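Local coordinates for protein paenibacillus xanthan lyase (Paenibacillus, PDB 6F2P) that probably cleaves xanthan by an eliminative lyase reaction, removing the terminal mannose from the side chains of this bacterial polysaccharide, at residues 796-801 with 807-812; 801-806 with 887-892; 819-824 with 834-839. All coordinates share one frame; numbering follows the deposited sequence.

Interaction 1: 796-801 with 807-812; sequences LGFNNN and VEFSLD. With CA (calcium ion), chain D.
The ring of Phe-798 and the isopropyl group of Val-807 face each other from opposite directions, and the valine supplies the bump. Its CG2 methyl rests over one face of the ring, offset toward the rim, 3.9 Å from the ring centroid and 17° off the normal, a CH-pi contact. The same methyl has Asn-800 OD1 at its flank, 4.1 Å from Val-807 CG2, while the amide ND2 of that asparagine bonds to Thr-879. Two strands of a beta-sandwich meet here across its interior: 794-798 belongs to one sheet and 806-813 to the other, their short segments running roughly antiparallel (148°) with axes 10.8 Å apart, so side chains alone fill the gap. One step further along, Phe-809 pushes its ring end-on into the hollow between Leu-796 and Phe-798. Leu-796 CD2 lies near the plane of that ring, 3.6 Å from Phe-809 CE1; with CG anti to the backbone N (chi1 -171°), the leucine stretches this methyl across to the opposite sheet. Beside it, Phe-798 CZ comes to 3.8 Å from Phe-809 CZ, touching the ring at its edge. Leu-893 and Phe-896 of strand 891-900 also pack against Phe-809.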
ATOM      1  N   LEU A 796      -8.998  -7.527 -30.252  1.00 31.55           N
ATOM      2  CA  LEU A 796      -9.195  -8.214 -28.978  1.00 26.67           C
ATOM      3  C   LEU A 796     -10.299  -9.253 -29.093  1.00 31.96           C
ATOM      4  O   LEU A 796     -11.468  -8.911 -29.305  1.00 31.11           O
ATOM      5  CB  LEU A 796      -9.523  -7.224 -27.853  1.00 28.96           C
ATOM      6  CG  LEU A 796      -9.517  -7.846 -26.454  1.00 24.67           C
ATOM      7  CD1 LEU A 796      -8.151  -8.428 -26.169  1.00 24.94           C
ATOM      8  CD2 LEU A 796      -9.913  -6.853 -25.374  1.00 15.57           C
ATOM      9  N   GLY A 797      -9.923 -10.521 -28.954  1.00 35.74           N
ATOM     10  CA  GLY A 797     -10.866 -11.615 -29.078  1.00 25.51           C
ATOM     11  C   GLY A 797     -11.467 -11.952 -27.737  1.00 25.67           C
ATOM     12  O   GLY A 797     -10.784 -12.459 -26.856  1.00 30.03           O
ATOM     13  N   PHE A 798     -12.747 -11.644 -27.571  1.00 29.20           N
ATOM     14  CA  PHE A 798     -13.463 -12.045 -26.371  1.00 29.79           C
ATOM     15  C   PHE A 798     -13.585 -13.558 -26.415  1.00 32.81           C
ATOM     16  O   PHE A 798     -13.640 -14.142 -27.495  1.00 39.76           O
ATOM     17  CB  PHE A 798     -14.864 -11.435 -26.333  1.00 27.44           C
ATOM     18  CG  PHE A 798     -14.889  -9.970 -26.014  1.00 28.18           C
ATOM     19  CD1 PHE A 798     -13.782  -9.163 -26.262  1.00 30.31           C
ATOM     20  CD2 PHE A 798     -16.024  -9.395 -25.460  1.00 28.70           C
ATOM     21  CE1 PHE A 798     -13.810  -7.800 -25.970  1.00 22.04           C
ATOM     22  CE2 PHE A 798     -16.062  -8.035 -25.159  1.00 22.00           C
ATOM     23  CZ  PHE A 798     -14.953  -7.235 -25.415  1.00 21.35           C
ATOM     24  N   ASN A 799     -13.630 -14.189 -25.249  1.00 32.71           N
ATOM     25  CA  ASN A 799     -13.818 -15.635 -25.172  1.00 33.27           C
ATOM     26  C   ASN A 799     -15.098 -15.991 -24.440  1.00 33.11           C
ATOM     27  O   ASN A 799     -15.246 -17.105 -23.945  1.00 38.03           O
ATOM     28  CB  ASN A 799     -12.621 -16.292 -24.499  1.00 29.11           C
ATOM     29  CG  ASN A 799     -11.422 -16.356 -25.412  1.00 33.94           C
ATOM     30  OD1 ASN A 799     -11.507 -16.883 -26.522  1.00 36.22           O
ATOM     31  ND2 ASN A 799     -10.299 -15.800 -24.964  1.00 33.07           N
ATOM     32  N   ASN A 800     -16.011 -15.027 -24.385  1.00 31.35           N
ATOM     33  CA  ASN A 800     -17.271 -15.153 -23.666  1.00 32.66           C
ATOM     34  C   ASN A 800     -18.051 -16.421 -24.001  1.00 36.18           C
ATOM     35  O   ASN A 800     -18.294 -16.712 -25.175  1.00 33.45           O
ATOM     36  CB  ASN A 800     -18.127 -13.911 -23.905  1.00 35.22           C
ATOM     37  CG  ASN A 800     -17.420 -12.634 -23.481  1.00 35.13           C
ATOM     38  OD1 ASN A 800     -16.195 -12.530 -23.583  1.00 34.74           O
ATOM     39  ND2 ASN A 800     -18.184 -11.661 -22.990  1.00 30.10           N
ATOM     40  N   ASN A 801     -18.427 -17.154 -22.944  1.00 41.31           N
ATOM     41  CA  ASN A 801     -19.073 -18.469 -23.023  1.00 36.96           C
ATOM     42  C   ASN A 801     -20.569 -18.402 -23.175  1.00 35.27           C
ATOM     43  O   ASN A 801     -21.164 -19.230 -23.852  1.00 42.97           O
ATOM     44  CB  ASN A 801     -18.856 -19.264 -21.731  1.00 35.62           C
ATOM     45  CG  ASN A 801     -17.415 -19.538 -21.442  1.00 41.84           C
ATOM     46  OD1 ASN A 801     -16.937 -19.263 -20.341  1.00 55.69           O
ATOM     47  ND2 ASN A 801     -16.709 -20.108 -22.414  1.00 40.42           N
ATOM     48  N   VAL A 807     -16.941  -7.923 -20.531  1.00 26.36           N
ATOM     49  CA  VAL A 807     -15.605  -7.381 -20.324  1.00 24.74           C
ATOM     50  C   VAL A 807     -15.773  -5.877 -20.165  1.00 27.02           C
ATOM     51  O   VAL A 807     -16.437  -5.231 -20.977  1.00 27.53           O
ATOM     52  CB  VAL A 807     -14.661  -7.665 -21.506  1.00 21.39           C
ATOM     53  CG1 VAL A 807     -13.255  -7.157 -21.198  1.00 21.56           C
ATOM     54  CG2 VAL A 807     -14.647  -9.147 -21.844  1.00 20.01           C
ATOM     55  N   GLU A 808     -15.203  -5.326 -19.102  1.00 22.70           N
ATOM     56  CA  GLU A 808     -15.390  -3.923 -18.786  1.00 23.34           C
ATOM     57  C   GLU A 808     -14.046  -3.204 -18.890  1.00 23.55           C
ATOM     58  O   GLU A 808     -13.072  -3.591 -18.234  1.00 25.99           O
ATOM     59  CB  GLU A 808     -15.997  -3.781 -17.386  1.00 24.81           C
ATOM     60  CG  GLU A 808     -16.286  -2.353 -16.950  1.00 27.30           C
ATOM     61  CD  GLU A 808     -17.029  -2.288 -15.626  1.00 26.51           C
ATOM     62  OE1 GLU A 808     -18.262  -2.068 -15.649  1.00 30.70           O
ATOM     63  OE2 GLU A 808     -16.386  -2.458 -14.566  1.00 22.05           O
ATOM     64  N   PHE A 809     -13.992  -2.177 -19.735  1.00 19.26           N
ATOM     65  CA  PHE A 809     -12.753  -1.447 -19.974  1.00 18.09           C
ATOM     66  C   PHE A 809     -12.770  -0.087 -19.284  1.00 19.93           C
ATOM     67  O   PHE A 809     -13.830   0.428 -18.935  1.00 20.58           O
ATOM     68  CB  PHE A 809     -12.539  -1.222 -21.469  1.00 15.85           C
ATOM     69  CG  PHE A 809     -12.559  -2.472 -22.293  1.00 17.85           C
ATOM     70  CD1 PHE A 809     -11.389  -3.183 -22.525  1.00 22.87           C
ATOM     71  CD2 PHE A 809     -13.739  -2.917 -22.875  1.00 18.14           C
ATOM     72  CE1 PHE A 809     -11.394  -4.334 -23.303  1.00 18.34           C
ATOM     73  CE2 PHE A 809     -13.753  -4.056 -23.663  1.00 19.88           C
ATOM     74  CZ  PHE A 809     -12.575  -4.766 -23.877  1.00 19.33           C
ATOM     75  N   SER A 810     -11.592   0.500 -19.106  1.00 16.76           N
ATOM     76  CA  SER A 810     -11.510   1.864 -18.611  1.00 20.59           C
ATOM     77  C   SER A 810     -10.911   2.771 -19.676  1.00 21.72           C
ATOM     78  O   SER A 810      -9.790   2.558 -20.130  1.00 20.56           O
ATOM     79  CB  SER A 810     -10.687   1.943 -17.328  1.00 22.88           C
ATOM     80  OG  SER A 810     -10.681   3.272 -16.835  1.00 21.71           O
ATOM     81  N   LEU A 811     -11.678   3.781 -20.073  1.00 23.40           N
ATOM     82  CA  LEU A 811     -11.263   4.721 -21.103  1.00 19.52           C
ATOM     83  C   LEU A 811     -11.108   6.109 -20.499  1.00 21.89           C
ATOM     84  O   LEU A 811     -11.941   6.545 -19.698  1.00 22.66           O
ATOM     85  CB  LEU A 811     -12.295   4.772 -22.232  1.00 23.63           C
ATOM     86  CG  LEU A 811     -12.401   3.623 -23.245  1.00 25.47           C
ATOM     87  CD1 LEU A 811     -12.748   2.284 -22.581  1.00 18.54           C
ATOM     88  CD2 LEU A 811     -13.428   3.977 -24.323  1.00 16.00           C
ATOM     89  N   ASP A 812     -10.041   6.800 -20.880  1.00 18.70           N
ATOM     90  CA  ASP A 812      -9.841   8.176 -20.448  1.00 23.72           C
ATOM     91  C   ASP A 812     -10.545   9.143 -21.410  1.00 25.82           C
ATOM     92  O   ASP A 812     -10.057   9.399 -22.511  1.00 24.23           O
ATOM     93  CB  ASP A 812      -8.348   8.495 -20.374  1.00 21.84           C
ATOM     94  CG  ASP A 812      -8.067   9.828 -19.705  1.00 22.64           C
ATOM     95  OD1 ASP A 812      -9.037  10.561 -19.394  1.00 23.24           O
ATOM     96  OD2 ASP A 812      -6.874  10.146 -19.497  1.00 16.91           O
TER
HETATM   97 CA    CA D1103     -18.193 -17.502 -18.981  1.00 41.69          CA

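Interaction 2: 801-806 with 887-892; sequences NAVDDY and SGYKLM. With CA (calcium ion), chain D.
Tyr-889 lays one face of its ring over Ala-802 and passes obliquely beside the backbone carbonyl of Asn-801, on the flank of a calcium-binding loop that contains a type II beta turn from Ala-802 to Asp-805. The tyrosine has the most surface covered. Its CG stands anti to its own carbonyl carbon (chi1 -60°), which turns the ring toward the loop, and Ala-802 CA sits 4.2 Å from the ring centroid, 20° off the normal. Asn-801 O lies by the CD1 corner. At the far side Val-803 adds one methyl, with CG2 4.1 Å from Tyr-889 CE2. Without the ring, as with an alanine here, Ala-802 would probably lose the cover over its CA and the Asn-801 to Val-803 backbone be freer to shift near the metal. The side chain of Asn-801 takes no part in the ring contact and instead binds calcium through OD1 at 2.5 Å, with Asp-780 and Asp-805 as the other protein ligands. Asn-801 N reaches Asp-805 OD2 nearly along the C-O axis at 2.7 Å. Ala-802 N meets Asp-805 OD2 from above the carboxylate plane at 3.0 Å. The calcium lies 2.6 Å from the same Asp-805 OD2.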
ATOM      1  N   ASN A 801     -18.427 -17.154 -22.944  1.00 41.31           N
ATOM      2  CA  ASN A 801     -19.073 -18.469 -23.023  1.00 36.96           C
ATOM      3  C   ASN A 801     -20.569 -18.402 -23.175  1.00 35.27           C
ATOM      4  O   ASN A 801     -21.164 -19.230 -23.852  1.00 42.97           O
ATOM      5  CB  ASN A 801     -18.856 -19.264 -21.731  1.00 35.62           C
ATOM      6  CG  ASN A 801     -17.415 -19.538 -21.442  1.00 41.84           C
ATOM      7  OD1 ASN A 801     -16.937 -19.263 -20.341  1.00 55.69           O
ATOM      8  ND2 ASN A 801     -16.709 -20.108 -22.414  1.00 40.42           N
ATOM      9  N   ALA A 802     -21.181 -17.446 -22.487  1.00 35.42           N
ATOM     10  CA  ALA A 802     -22.617 -17.483 -22.266  1.00 40.12           C
ATOM     11  C   ALA A 802     -23.205 -16.098 -22.056  1.00 36.52           C
ATOM     12  O   ALA A 802     -22.481 -15.111 -21.954  1.00 39.80           O
ATOM     13  CB  ALA A 802     -22.928 -18.370 -21.067  1.00 40.91           C
ATOM     14  N   VAL A 803     -24.529 -16.038 -21.991  1.00 36.06           N
ATOM     15  CA  VAL A 803     -25.238 -14.790 -21.765  1.00 36.77           C
ATOM     16  C   VAL A 803     -24.805 -14.178 -20.431  1.00 36.24           C
ATOM     17  O   VAL A 803     -24.486 -14.902 -19.489  1.00 37.73           O
ATOM     18  CB  VAL A 803     -26.767 -15.021 -21.838  1.00 30.81           C
ATOM     19  CG1 VAL A 803     -27.543 -13.801 -21.384  1.00 29.63           C
ATOM     20  CG2 VAL A 803     -27.158 -15.408 -23.250  1.00 27.51           C
ATOM     21  N   ASP A 804     -24.744 -12.849 -20.396  1.00 34.65           N
ATOM     22  CA  ASP A 804     -24.338 -12.072 -19.224  1.00 40.51           C
ATOM     23  C   ASP A 804     -22.827 -12.034 -18.954  1.00 34.41           C
ATOM     24  O   ASP A 804     -22.370 -11.351 -18.032  1.00 32.37           O
ATOM     25  CB  ASP A 804     -25.138 -12.473 -17.978  1.00 45.06           C
ATOM     26  CG  ASP A 804     -26.572 -11.998 -18.045  1.00 50.66           C
ATOM     27  OD1 ASP A 804     -26.827 -10.981 -18.730  1.00 55.47           O
ATOM     28  OD2 ASP A 804     -27.442 -12.634 -17.417  1.00 51.18           O
ATOM     29  N   ASP A 805     -22.059 -12.761 -19.760  1.00 31.21           N
ATOM     30  CA  ASP A 805     -20.611 -12.612 -19.756  1.00 29.81           C
ATOM     31  C   ASP A 805     -20.272 -11.205 -20.235  1.00 38.44           C
ATOM     32  O   ASP A 805     -20.922 -10.674 -21.146  1.00 32.03           O
ATOM     33  CB  ASP A 805     -19.955 -13.626 -20.694  1.00 32.40           C
ATOM     34  CG  ASP A 805     -19.676 -14.956 -20.026  1.00 38.73           C
ATOM     35  OD1 ASP A 805     -19.788 -15.054 -18.781  1.00 33.20           O
ATOM     36  OD2 ASP A 805     -19.318 -15.902 -20.759  1.00 40.48           O
ATOM     37  N   TYR A 806     -19.258 -10.600 -19.631  1.00 32.16           N
ATOM     38  CA  TYR A 806     -18.884  -9.251 -20.021  1.00 30.04           C
ATOM     39  C   TYR A 806     -17.388  -9.011 -19.912  1.00 29.28           C
ATOM     40  O   TYR A 806     -16.661  -9.800 -19.307  1.00 33.40           O
ATOM     41  CB  TYR A 806     -19.644  -8.221 -19.179  1.00 29.19           C
ATOM     42  CG  TYR A 806     -19.288  -8.254 -17.714  1.00 28.54           C
ATOM     43  CD1 TYR A 806     -18.245  -7.483 -17.216  1.00 26.90           C
ATOM     44  CD2 TYR A 806     -19.996  -9.054 -16.826  1.00 26.04           C
ATOM     45  CE1 TYR A 806     -17.909  -7.514 -15.878  1.00 28.60           C
ATOM     46  CE2 TYR A 806     -19.671  -9.087 -15.485  1.00 27.47           C
ATOM     47  CZ  TYR A 806     -18.625  -8.317 -15.018  1.00 33.92           C
ATOM     48  OH  TYR A 806     -18.292  -8.341 -13.684  1.00 36.73           O
ATOM     49  N   SER A 887     -20.813 -19.397 -34.217  1.00 48.24           N
ATOM     50  CA  SER A 887     -20.160 -20.496 -33.498  1.00 37.39           C
ATOM     51  C   SER A 887     -20.499 -20.450 -32.015  1.00 44.97           C
ATOM     52  O   SER A 887     -20.656 -21.487 -31.364  1.00 52.50           O
ATOM     53  CB  SER A 887     -18.634 -20.395 -33.626  1.00 34.95           C
ATOM     54  OG  SER A 887     -18.186 -20.512 -34.963  1.00 40.02           O
ATOM     55  N   GLY A 888     -20.586 -19.233 -31.485  1.00 41.04           N
ATOM     56  CA  GLY A 888     -20.817 -19.021 -30.071  1.00 37.38           C
ATOM     57  C   GLY A 888     -21.051 -17.560 -29.744  1.00 38.39           C
ATOM     58  O   GLY A 888     -21.704 -16.838 -30.498  1.00 40.00           O
ATOM     59  N   TYR A 889     -20.497 -17.119 -28.622  1.00 39.20           N
ATOM     60  CA  TYR A 889     -20.801 -15.796 -28.098  1.00 31.97           C
ATOM     61  C   TYR A 889     -19.603 -14.851 -28.122  1.00 29.50           C
ATOM     62  O   TYR A 889     -19.651 -13.768 -27.536  1.00 24.06           O
ATOM     63  CB  TYR A 889     -21.312 -15.910 -26.663  1.00 31.56           C
ATOM     64  CG  TYR A 889     -22.575 -16.725 -26.494  1.00 39.41           C
ATOM     65  CD1 TYR A 889     -22.519 -18.083 -26.188  1.00 38.96           C
ATOM     66  CD2 TYR A 889     -23.827 -16.136 -26.618  1.00 40.95           C
ATOM     67  CE1 TYR A 889     -23.680 -18.833 -26.010  1.00 34.40           C
ATOM     68  CE2 TYR A 889     -24.993 -16.875 -26.448  1.00 51.03           C
ATOM     69  CZ  TYR A 889     -24.914 -18.222 -26.146  1.00 49.45           C
ATOM     70  OH  TYR A 889     -26.075 -18.944 -25.983  1.00 40.32           O
ATOM     71  N   LYS A 890     -18.532 -15.251 -28.800  1.00 33.23           N
ATOM     72  CA  LYS A 890     -17.305 -14.457 -28.792  1.00 31.44           C
ATOM     73  C   LYS A 890     -17.401 -13.165 -29.600  1.00 35.30           C
ATOM     74  O   LYS A 890     -18.479 -12.771 -30.059  1.00 34.58           O
ATOM     75  CB  LYS A 890     -16.110 -15.302 -29.236  1.00 33.46           C
ATOM     76  CG  LYS A 890     -15.853 -16.486 -28.313  1.00 37.88           C
ATOM     77  CD  LYS A 890     -14.604 -17.260 -28.703  1.00 35.41           C
ATOM     78  CE  LYS A 890     -14.382 -18.425 -27.751  1.00 31.49           C
ATOM     79  NZ  LYS A 890     -13.066 -19.074 -27.980  1.00 35.89           N
ATOM     80  N   LEU A 891     -16.264 -12.499 -29.763  1.00 33.22           N
ATOM     81  CA  LEU A 891     -16.245 -11.208 -30.430  1.00 28.73           C
ATOM     82  C   LEU A 891     -14.813 -10.807 -30.731  1.00 32.31           C
ATOM     83  O   LEU A 891     -13.900 -11.101 -29.953  1.00 36.03           O
ATOM     84  CB  LEU A 891     -16.905 -10.160 -29.535  1.00 30.61           C
ATOM     85  CG  LEU A 891     -17.008  -8.708 -30.003  1.00 29.24           C
ATOM     86  CD1 LEU A 891     -17.954  -8.577 -31.192  1.00 32.96           C
ATOM     87  CD2 LEU A 891     -17.472  -7.829 -28.851  1.00 23.39           C
ATOM     88  N   MET A 892     -14.616 -10.152 -31.869  1.00 25.25           N
ATOM     89  CA  MET A 892     -13.316  -9.599 -32.222  1.00 28.13           C
ATOM     90  C   MET A 892     -13.370  -8.071 -32.175  1.00 34.46           C
ATOM     91  O   MET A 892     -13.667  -7.419 -33.181  1.00 37.38           O
ATOM     92  CB  MET A 892     -12.885 -10.072 -33.615  1.00 31.43           C
ATOM     93  CG  MET A 892     -12.426 -11.520 -33.677  1.00 30.57           C
ATOM     94  SD  MET A 892     -10.857 -11.790 -32.824  1.00 31.58           S
ATOM     95  CE  MET A 892     -10.990 -13.540 -32.464  1.00 24.07           C
TER
HETATM   96 CA    CA D1103     -18.193 -17.502 -18.981  1.00 41.69          CA

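Interaction 3: 819-824 with 834-839; sequences YDVKSR and YQLSIN
Neither a ring face nor a ring edge enters the contact where Val-821 meets Leu-836 and Ile-838; these three branched aliphatic side chains make it on their own. Among the flat groups, the amide of Gln-835 makes its bonds outside the contact, on strand 832-838, the one that carries Leu-836 and Ile-838. Its NE2 gives a hydrogen bond to Leu-836 O at 3.2 Å. The acceptor lies close to the amide plane, only 8° out of it, and the bond is nearly straight at 168°, although the donor stands tilted from the plane of the carbonyl it meets. A second bond from Gln-835 NE2, to Gly-844 O on the adjoining strand 841-848, helps to fix the rotation of this amide.

Within the contact itself, Val-821 divides its two methyls between two partners. Val-821 CG1 touches Leu-836 CD2 at 3.6 Å, the two side chains crossing at about a right angle, while Val-821 CG2 meets Ile-838 CD1 at 4.0 Å. The leucine gets its methyl there by an extended chain: CG is anti to the backbone N (chi1 171°), and CD2 in turn is anti to CA. Ile-838 likewise presents the far end of its longer branch, CD1. Since Leu-836 and Ile-838 are alternate residues of one strand, both point to the same side, and the valine on the other strand sits opposite the pair. The closest CA atoms, those of Val-821 and Leu-836, are 9.2 Å apart, and no hydrogen bond joins the two segments.

Backbone bonds instead tie Val-821 to Met-862 and Gly-863 of strand 857-867, and Ile-838 packs also on Val-843. Consecutive strands that lie in opposite sheets and meet through interleaved aliphatic side chains are the signature of the hydrophobic interior of a beta-sandwich.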
ATOM      1  N   TYR A 819     -20.961  12.316 -26.557  1.00 29.59           N
ATOM      2  CA  TYR A 819     -20.367  11.640 -27.697  1.00 25.06           C
ATOM      3  C   TYR A 819     -21.188  10.439 -28.149  1.00 34.99           C
ATOM      4  O   TYR A 819     -21.775   9.712 -27.342  1.00 32.22           O
ATOM      5  CB  TYR A 819     -18.930  11.200 -27.385  1.00 22.87           C
ATOM      6  CG  TYR A 819     -18.006  12.331 -26.997  1.00 25.80           C
ATOM      7  CD1 TYR A 819     -17.404  13.128 -27.963  1.00 26.95           C
ATOM      8  CD2 TYR A 819     -17.737  12.605 -25.666  1.00 22.63           C
ATOM      9  CE1 TYR A 819     -16.562  14.165 -27.610  1.00 24.84           C
ATOM     10  CE2 TYR A 819     -16.895  13.641 -25.303  1.00 20.51           C
ATOM     11  CZ  TYR A 819     -16.311  14.416 -26.274  1.00 23.93           C
ATOM     12  OH  TYR A 819     -15.474  15.445 -25.904  1.00 29.53           O
ATOM     13  N   ASP A 820     -21.227  10.250 -29.459  1.00 37.82           N
ATOM     14  CA  ASP A 820     -21.786   9.051 -30.049  1.00 32.39           C
ATOM     15  C   ASP A 820     -20.713   7.961 -29.925  1.00 33.11           C
ATOM     16  O   ASP A 820     -19.573   8.150 -30.355  1.00 29.61           O
ATOM     17  CB  ASP A 820     -22.128   9.342 -31.511  1.00 36.20           C
ATOM     18  CG  ASP A 820     -23.076   8.334 -32.104  1.00 50.90           C
ATOM     19  OD1 ASP A 820     -23.756   7.627 -31.329  1.00 49.56           O
ATOM     20  OD2 ASP A 820     -23.145   8.256 -33.349  1.00 58.82           O
ATOM     21  N   VAL A 821     -21.058   6.835 -29.308  1.00 35.56           N
ATOM     22  CA  VAL A 821     -20.066   5.789 -29.071  1.00 28.04           C
ATOM     23  C   VAL A 821     -20.064   4.717 -30.154  1.00 28.83           C
ATOM     24  O   VAL A 821     -21.050   4.007 -30.336  1.00 34.19           O
ATOM     25  CB  VAL A 821     -20.260   5.117 -27.710  1.00 23.32           C
ATOM     26  CG1 VAL A 821     -19.210   4.032 -27.510  1.00 22.22           C
ATOM     27  CG2 VAL A 821     -20.170   6.151 -26.609  1.00 20.99           C
ATOM     28  N   LYS A 822     -18.945   4.609 -30.864  1.00 24.71           N
ATOM     29  CA  LYS A 822     -18.787   3.635 -31.937  1.00 25.02           C
ATOM     30  C   LYS A 822     -17.718   2.588 -31.606  1.00 29.17           C
ATOM     31  O   LYS A 822     -16.766   2.854 -30.868  1.00 28.09           O
ATOM     32  CB  LYS A 822     -18.423   4.343 -33.247  1.00 25.86           C
ATOM     33  CG  LYS A 822     -19.425   5.397 -33.689  1.00 33.33           C
ATOM     34  CD  LYS A 822     -19.139   5.923 -35.097  1.00 33.69           C
ATOM     35  CE  LYS A 822     -20.343   6.686 -35.640  1.00 34.94           C
ATOM     36  NZ  LYS A 822     -20.138   7.251 -37.008  1.00 35.43           N
ATOM     37  N   SER A 823     -17.870   1.393 -32.156  1.00 26.40           N
ATOM     38  CA  SER A 823     -16.838   0.376 -32.004  1.00 27.08           C
ATOM     39  C   SER A 823     -16.561  -0.284 -33.343  1.00 24.00           C
ATOM     40  O   SER A 823     -17.478  -0.503 -34.132  1.00 28.66           O
ATOM     41  CB  SER A 823     -17.248  -0.671 -30.966  1.00 26.69           C
ATOM     42  OG  SER A 823     -18.382  -1.400 -31.396  1.00 33.68           O
ATOM     43  N   ARG A 824     -15.293  -0.572 -33.611  1.00 24.49           N
ATOM     44  CA  ARG A 824     -14.914  -1.253 -34.843  1.00 29.01           C
ATOM     45  C   ARG A 824     -14.734  -2.728 -34.538  1.00 25.89           C
ATOM     46  O   ARG A 824     -13.930  -3.098 -33.688  1.00 27.98           O
ATOM     47  CB  ARG A 824     -13.638  -0.659 -35.446  1.00 24.87           C
ATOM     48  CG  ARG A 824     -13.273  -1.216 -36.811  1.00 26.47           C
ATOM     49  CD  ARG A 824     -12.046  -0.516 -37.389  1.00 31.94           C
ATOM     50  NE  ARG A 824     -12.031  -0.531 -38.851  1.00 41.12           N
ATOM     51  CZ  ARG A 824     -11.223  -1.286 -39.588  1.00 41.78           C
ATOM     52  NH1 ARG A 824     -10.348  -2.094 -39.012  1.00 36.06           N
ATOM     53  NH2 ARG A 824     -11.286  -1.228 -40.911  1.00 46.97           N
ATOM     54  N   TYR A 834     -23.962  -8.117 -28.423  1.00 31.51           N
ATOM     55  CA  TYR A 834     -23.472  -7.366 -27.274  1.00 29.06           C
ATOM     56  C   TYR A 834     -24.289  -6.122 -26.925  1.00 28.85           C
ATOM     57  O   TYR A 834     -24.895  -5.496 -27.795  1.00 36.89           O
ATOM     58  CB  TYR A 834     -21.993  -7.031 -27.461  1.00 25.49           C
ATOM     59  CG  TYR A 834     -21.104  -8.235 -27.238  1.00 29.13           C
ATOM     60  CD1 TYR A 834     -20.866  -9.153 -28.257  1.00 28.89           C
ATOM     61  CD2 TYR A 834     -20.523  -8.468 -25.998  1.00 29.44           C
ATOM     62  CE1 TYR A 834     -20.064 -10.265 -28.047  1.00 30.68           C
ATOM     63  CE2 TYR A 834     -19.721  -9.579 -25.777  1.00 32.59           C
ATOM     64  CZ  TYR A 834     -19.498 -10.472 -26.802  1.00 31.94           C
ATOM     65  OH  TYR A 834     -18.698 -11.567 -26.576  1.00 28.42           O
ATOM     66  N   GLN A 835     -24.316  -5.796 -25.636  1.00 23.19           N
ATOM     67  CA  GLN A 835     -24.951  -4.580 -25.141  1.00 23.59           C
ATOM     68  C   GLN A 835     -23.908  -3.728 -24.434  1.00 27.03           C
ATOM     69  O   GLN A 835     -23.275  -4.179 -23.482  1.00 34.44           O
ATOM     70  CB  GLN A 835     -26.073  -4.912 -24.153  1.00 25.96           C
ATOM     71  CG  GLN A 835     -26.606  -3.701 -23.386  1.00 25.32           C
ATOM     72  CD  GLN A 835     -27.559  -2.873 -24.227  1.00 38.97           C
ATOM     73  OE1 GLN A 835     -28.516  -3.409 -24.791  1.00 36.61           O
ATOM     74  NE2 GLN A 835     -27.294  -1.565 -24.335  1.00 35.02           N
ATOM     75  N   LEU A 836     -23.726  -2.499 -24.897  1.00 27.58           N
ATOM     76  CA  LEU A 836     -22.787  -1.582 -24.265  1.00 25.52           C
ATOM     77  C   LEU A 836     -23.436  -0.834 -23.106  1.00 29.18           C
ATOM     78  O   LEU A 836     -24.578  -0.375 -23.203  1.00 32.49           O
ATOM     79  CB  LEU A 836     -22.261  -0.573 -25.282  1.00 25.05           C
ATOM     80  CG  LEU A 836     -21.429   0.577 -24.713  1.00 22.67           C
ATOM     81  CD1 LEU A 836     -20.041   0.092 -24.302  1.00 21.70           C
ATOM     82  CD2 LEU A 836     -21.333   1.710 -25.708  1.00 22.28           C
ATOM     83  N   SER A 837     -22.707  -0.729 -22.002  1.00 26.01           N
ATOM     84  CA  SER A 837     -23.116   0.127 -20.900  1.00 25.03           C
ATOM     85  C   SER A 837     -21.935   1.003 -20.512  1.00 25.34           C
ATOM     86  O   SER A 837     -20.782   0.622 -20.706  1.00 24.55           O
ATOM     87  CB  SER A 837     -23.597  -0.693 -19.695  1.00 27.22           C
ATOM     88  OG  SER A 837     -22.556  -1.473 -19.126  1.00 26.83           O
ATOM     89  N   ILE A 838     -22.220   2.189 -19.990  1.00 23.27           N
ATOM     90  CA  ILE A 838     -21.173   3.058 -19.485  1.00 22.65           C
ATOM     91  C   ILE A 838     -21.557   3.438 -18.076  1.00 25.99           C
ATOM     92  O   ILE A 838     -22.661   3.928 -17.841  1.00 27.21           O
ATOM     93  CB  ILE A 838     -21.018   4.335 -20.337  1.00 29.05           C
ATOM     94  CG1 ILE A 838     -20.575   3.981 -21.756  1.00 27.42           C
ATOM     95  CG2 ILE A 838     -20.017   5.284 -19.703  1.00 22.76           C
ATOM     96  CD1 ILE A 838     -20.635   5.138 -22.721  1.00 23.10           C
ATOM     97  N   ASN A 839     -20.652   3.193 -17.134  1.00 29.26           N
ATOM     98  CA  ASN A 839     -20.889   3.534 -15.737  1.00 29.39           C
ATOM     99  C   ASN A 839     -22.196   2.978 -15.166  1.00 29.45           C
ATOM    100  O   ASN A 839     -22.804   3.589 -14.287  1.00 32.96           O
ATOM    101  CB  ASN A 839     -20.819   5.051 -15.539  1.00 23.30           C
ATOM    102  CG  ASN A 839     -19.396   5.561 -15.487  1.00 27.35           C
ATOM    103  OD1 ASN A 839     -18.474   4.930 -16.007  1.00 29.59           O
ATOM    104  ND2 ASN A 839     -19.203   6.699 -14.834  1.00 26.35           N
TER

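In the fold
All three interactions belong to one beta-sandwich of about 130 residues, built from strands between 768 and 900; it contains calcium, consistent with a carbohydrate-binding module. Interactions 1 and 3 each span its two sheets and follow one another along the chain, with centres about 12 Å apart. Interaction 2 closes the end of the sandwich, about 11 Å from interaction 1, with which it shares Asn-801 and the calcium, and about 17 Å from interaction 3, whose segments fall between its own in sequence. Strand 891-900 lies between 794-798 and 817-826 in one sheet. Tyr-834 connects all three, its OH packing on Phe-798 and Asn-800 and making a weak hydrogen bond to Tyr-889 O.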